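SeviL (Septifer virgatus, PDB 6LF2) binds the asialo-GM1 saccharide as an R-type lectin of the beta-trefoil fold and probably recognises GM1b-type glycans as well. Local coordinates at residues G10-R22 / Q120-Y132. Sequence-based numbering, arbitrary orientation.
Sequences GKCYIQNRENGGR and QTESEKWILFKAY
Tyr13 and Phe129 face each other as a hydrogen-bonded pair where strands 6-16 and 126-130, the first and last of the beta-trefoil, run antiparallel and pair the N-terminal strand with the C-terminal one. Tyr13 N to Phe129 O measures 2.9 Å, and Phe129 N returns the bond to Tyr13 O. Along the Tyr13 side chain, CB lies over one face of the Phe129 ring, 3.7 Å from its centroid, which qualifies as CH-pi. Farther out, Tyr13 CD2 meets Phe129 CE1 at 3.3 Å; the ring planes are only 26° apart but slid past one another, with little overlap. CE2 touches Ala131 CB, and OH donates to a water that in turn donates to Ala131 O. Phe129 reaches Tyr13 with chi1 at 60°, its CG between backbone N and carbonyl carbon, and also stacks on Phe129 of the second subunit, placing this patch at the dimer interface. At the other end, beyond Gln15 paired with Ile127, Asn16 sits against Trp126 with amide and ring planes 84° apart. Asn16 OD1 accepts from Glu18 N, closing an Asx turn, while Asn16 ND2, over one face of the Trp126 indole, donates to Ser123 O at 2.8 Å.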
# COMPACT_ATOMS: atom_id res chain seq x y z
N GLY B 10 13.03 -5.35 6.18
CA GLY B 10 12.36 -5.35 4.89
C GLY B 10 12.27 -3.94 4.36
O GLY B 10 12.58 -2.96 5.04
N LYS B 11 11.82 -3.85 3.11
CA LYS B 11 11.57 -2.58 2.44
C LYS B 11 10.07 -2.42 2.31
O LYS B 11 9.39 -3.37 1.91
CB LYS B 11 12.24 -2.54 1.07
CG LYS B 11 13.77 -2.58 1.08
CD LYS B 11 14.38 -1.21 1.39
CE LYS B 11 15.89 -1.31 1.50
NZ LYS B 11 16.49 -1.98 0.31
N CYS B 12 9.55 -1.24 2.64
CA CYS B 12 8.10 -1.12 2.69
C CYS B 12 7.63 0.28 2.32
O CYS B 12 8.35 1.27 2.48
CB CYS B 12 7.57 -1.47 4.09
SG CYS B 12 8.08 -0.34 5.38
N TYR B 13 6.40 0.35 1.83
CA TYR B 13 5.67 1.60 1.77
C TYR B 13 4.95 1.80 3.09
O TYR B 13 4.60 0.83 3.78
CB TYR B 13 4.65 1.61 0.63
CG TYR B 13 5.25 1.51 -0.76
CD1 TYR B 13 5.59 2.65 -1.46
CD2 TYR B 13 5.44 0.27 -1.38
CE1 TYR B 13 6.14 2.58 -2.75
CE2 TYR B 13 5.99 0.19 -2.66
CZ TYR B 13 6.33 1.34 -3.33
OH TYR B 13 6.87 1.29 -4.59
N ILE B 14 4.75 3.06 3.45
CA ILE B 14 4.11 3.44 4.71
C ILE B 14 2.93 4.33 4.34
O ILE B 14 3.09 5.51 4.01
CB ILE B 14 5.08 4.14 5.67
CG1 ILE B 14 6.26 3.21 5.98
CG2 ILE B 14 4.36 4.56 6.96
CD1 ILE B 14 7.36 3.81 6.85
N GLN B 15 1.72 3.75 4.34
CA GLN B 15 0.56 4.38 3.74
C GLN B 15 -0.53 4.61 4.79
O GLN B 15 -0.74 3.78 5.68
CB GLN B 15 0.03 3.50 2.60
CG GLN B 15 -1.16 4.10 1.84
CD GLN B 15 -1.36 3.44 0.49
OE1 GLN B 15 -0.47 3.45 -0.37
NE2 GLN B 15 -2.55 2.85 0.29
N ASN B 16 -1.21 5.75 4.68
CA ASN B 16 -2.19 6.16 5.67
C ASN B 16 -3.58 5.65 5.30
O ASN B 16 -4.02 5.76 4.16
CB ASN B 16 -2.23 7.68 5.77
CG ASN B 16 -2.83 8.15 7.08
OD1 ASN B 16 -4.05 8.25 7.21
ND2 ASN B 16 -1.97 8.43 8.05
N ARG B 17 -4.29 5.12 6.31
CA ARG B 17 -5.66 4.66 6.09
C ARG B 17 -6.59 5.79 5.67
O ARG B 17 -7.54 5.57 4.91
CB ARG B 17 -6.20 3.99 7.34
CG ARG B 17 -7.57 3.32 7.14
CD ARG B 17 -7.91 2.51 8.38
NE ARG B 17 -9.22 1.89 8.28
CZ ARG B 17 -10.36 2.52 8.54
NH1 ARG B 17 -10.35 3.80 8.89
NH2 ARG B 17 -11.52 1.87 8.44
N GLU B 18 -6.38 7.00 6.20
CA GLU B 18 -7.41 8.03 6.07
C GLU B 18 -7.43 8.69 4.69
O GLU B 18 -8.51 9.07 4.23
CB GLU B 18 -7.23 9.07 7.18
CG GLU B 18 -8.33 10.11 7.25
CD GLU B 18 -9.66 9.57 7.77
OE1 GLU B 18 -9.73 8.39 8.18
OE2 GLU B 18 -10.64 10.33 7.76
N ASN B 19 -6.28 8.81 4.02
CA ASN B 19 -6.22 9.43 2.71
C ASN B 19 -5.47 8.61 1.66
O ASN B 19 -5.31 9.09 0.53
CB ASN B 19 -5.60 10.83 2.80
CG ASN B 19 -4.14 10.80 3.24
OD1 ASN B 19 -3.57 9.74 3.49
ND2 ASN B 19 -3.54 11.97 3.33
N GLY B 20 -5.01 7.41 1.99
CA GLY B 20 -4.22 6.61 1.07
C GLY B 20 -2.85 7.17 0.74
O GLY B 20 -2.21 6.67 -0.19
N GLY B 21 -2.41 8.20 1.46
CA GLY B 21 -1.13 8.83 1.15
C GLY B 21 0.06 8.09 1.71
O GLY B 21 -0.01 7.43 2.76
N ARG B 22 1.19 8.21 1.02
CA ARG B 22 2.41 7.50 1.38
C ARG B 22 3.45 8.48 1.89
O ARG B 22 3.67 9.54 1.29
CB ARG B 22 2.96 6.71 0.18
CG ARG B 22 2.33 5.32 0.01
CD ARG B 22 2.06 4.97 -1.46
NE ARG B 22 0.79 5.55 -1.91
CZ ARG B 22 0.67 6.47 -2.85
NH1 ARG B 22 1.73 6.95 -3.49
NH2 ARG B 22 -0.54 6.93 -3.17
N GLN B 120 -4.86 10.13 20.34
CA GLN B 120 -5.17 9.22 19.24
C GLN B 120 -6.20 9.85 18.32
O GLN B 120 -7.19 10.43 18.79
CB GLN B 120 -5.68 7.88 19.78
CG GLN B 120 -4.63 7.07 20.51
CD GLN B 120 -5.04 5.62 20.69
OE1 GLN B 120 -6.19 5.26 20.43
NE2 GLN B 120 -4.11 4.79 21.12
N THR B 121 -5.96 9.75 17.01
CA THR B 121 -6.83 10.30 15.98
C THR B 121 -6.94 9.31 14.82
O THR B 121 -6.19 8.34 14.74
CB THR B 121 -6.32 11.63 15.41
OG1 THR B 121 -5.28 11.36 14.46
CG2 THR B 121 -5.78 12.55 16.51
N GLU B 122 -7.85 9.60 13.90
CA GLU B 122 -8.11 8.70 12.79
C GLU B 122 -7.01 8.73 11.72
O GLU B 122 -6.84 7.75 10.99
CB GLU B 122 -9.47 9.04 12.18
CG GLU B 122 -10.22 7.90 11.54
CD GLU B 122 -10.43 6.69 12.45
OE1 GLU B 122 -10.55 6.85 13.69
OE2 GLU B 122 -10.47 5.58 11.91
N SER B 123 -6.25 9.82 11.62
CA SER B 123 -5.19 9.94 10.62
C SER B 123 -3.83 9.42 11.11
O SER B 123 -2.81 9.67 10.45
CB SER B 123 -5.07 11.40 10.19
OG SER B 123 -5.12 12.23 11.33
N GLU B 124 -3.79 8.70 12.22
CA GLU B 124 -2.58 8.06 12.72
C GLU B 124 -2.48 6.60 12.34
O GLU B 124 -1.58 5.91 12.84
CB GLU B 124 -2.51 8.18 14.25
CG GLU B 124 -2.42 9.62 14.72
CD GLU B 124 -2.76 9.77 16.18
OE1 GLU B 124 -3.30 8.82 16.78
OE2 GLU B 124 -2.48 10.87 16.73
N LYS B 125 -3.40 6.08 11.52
CA LYS B 125 -3.44 4.66 11.20
C LYS B 125 -2.69 4.41 9.90
O LYS B 125 -3.03 5.00 8.87
CB LYS B 125 -4.89 4.18 11.10
CG LYS B 125 -5.68 4.36 12.39
CD LYS B 125 -7.14 3.99 12.21
CE LYS B 125 -7.88 4.15 13.52
NZ LYS B 125 -9.31 3.71 13.41
N TRP B 126 -1.66 3.57 9.97
CA TRP B 126 -0.79 3.28 8.83
C TRP B 126 -0.76 1.80 8.52
O TRP B 126 -0.84 0.95 9.42
CB TRP B 126 0.65 3.73 9.08
CG TRP B 126 0.79 5.17 9.49
CD1 TRP B 126 0.75 5.66 10.76
CD2 TRP B 126 1.03 6.29 8.63
NE1 TRP B 126 0.92 7.02 10.75
CE2 TRP B 126 1.10 7.43 9.45
CE3 TRP B 126 1.19 6.44 7.24
CZ2 TRP B 126 1.32 8.71 8.94
CZ3 TRP B 126 1.40 7.71 6.73
CH2 TRP B 126 1.47 8.83 7.58
N ILE B 127 -0.61 1.49 7.24
CA ILE B 127 -0.33 0.14 6.79
C ILE B 127 1.05 0.17 6.14
O ILE B 127 1.33 1.01 5.28
CB ILE B 127 -1.43 -0.39 5.85
CG1 ILE B 127 -1.14 -1.83 5.42
CG2 ILE B 127 -1.62 0.55 4.66
CD1 ILE B 127 -2.37 -2.56 4.90
N LEU B 128 1.94 -0.70 6.62
CA LEU B 128 3.32 -0.76 6.16
C LEU B 128 3.43 -2.04 5.35
O LEU B 128 3.45 -3.14 5.91
CB LEU B 128 4.30 -0.78 7.34
CG LEU B 128 4.30 0.45 8.26
CD1 LEU B 128 3.26 0.30 9.35
CD2 LEU B 128 5.69 0.59 8.87
N PHE B 129 3.45 -1.92 4.02
CA PHE B 129 3.38 -3.10 3.18
C PHE B 129 4.66 -3.27 2.36
O PHE B 129 5.32 -2.30 1.99
CB PHE B 129 2.14 -3.09 2.26
CG PHE B 129 2.04 -1.91 1.31
CD1 PHE B 129 2.55 -2.00 0.02
CD2 PHE B 129 1.36 -0.75 1.67
CE1 PHE B 129 2.43 -0.97 -0.88
CE2 PHE B 129 1.23 0.30 0.77
CZ PHE B 129 1.76 0.19 -0.51
N LYS B 130 4.98 -4.54 2.09
CA LYS B 130 6.20 -4.91 1.38
C LYS B 130 6.29 -4.22 0.03
O LYS B 130 5.34 -4.26 -0.76
CB LYS B 130 6.23 -6.42 1.18
CG LYS B 130 6.23 -7.23 2.46
CD LYS B 130 6.13 -8.72 2.18
CE LYS B 130 6.03 -9.49 3.48
NZ LYS B 130 4.97 -8.94 4.38
N ALA B 131 7.43 -3.59 -0.25
CA ALA B 131 7.61 -2.91 -1.53
C ALA B 131 7.95 -3.87 -2.66
O ALA B 131 7.62 -3.60 -3.82
CB ALA B 131 8.70 -1.84 -1.43
N TYR B 132 8.63 -4.98 -2.35
CA TYR B 132 9.13 -5.92 -3.37
C TYR B 132 8.60 -7.33 -3.14
O TYR B 132 8.71 -8.19 -4.02
CB TYR B 132 10.66 -5.98 -3.37
CG TYR B 132 11.38 -4.65 -3.44
CD1 TYR B 132 10.84 -3.59 -4.15
CD2 TYR B 132 12.60 -4.47 -2.81
CE1 TYR B 132 11.50 -2.38 -4.22
CE2 TYR B 132 13.27 -3.27 -2.88
CZ TYR B 132 12.71 -2.22 -3.58
OH TYR B 132 13.37 -1.01 -3.65
OXT TYR B 132 8.08 -7.66 -2.08
O HOH W 1 7.80 -1.09 -5.16
O HOH W 2 -8.56 6.07 9.08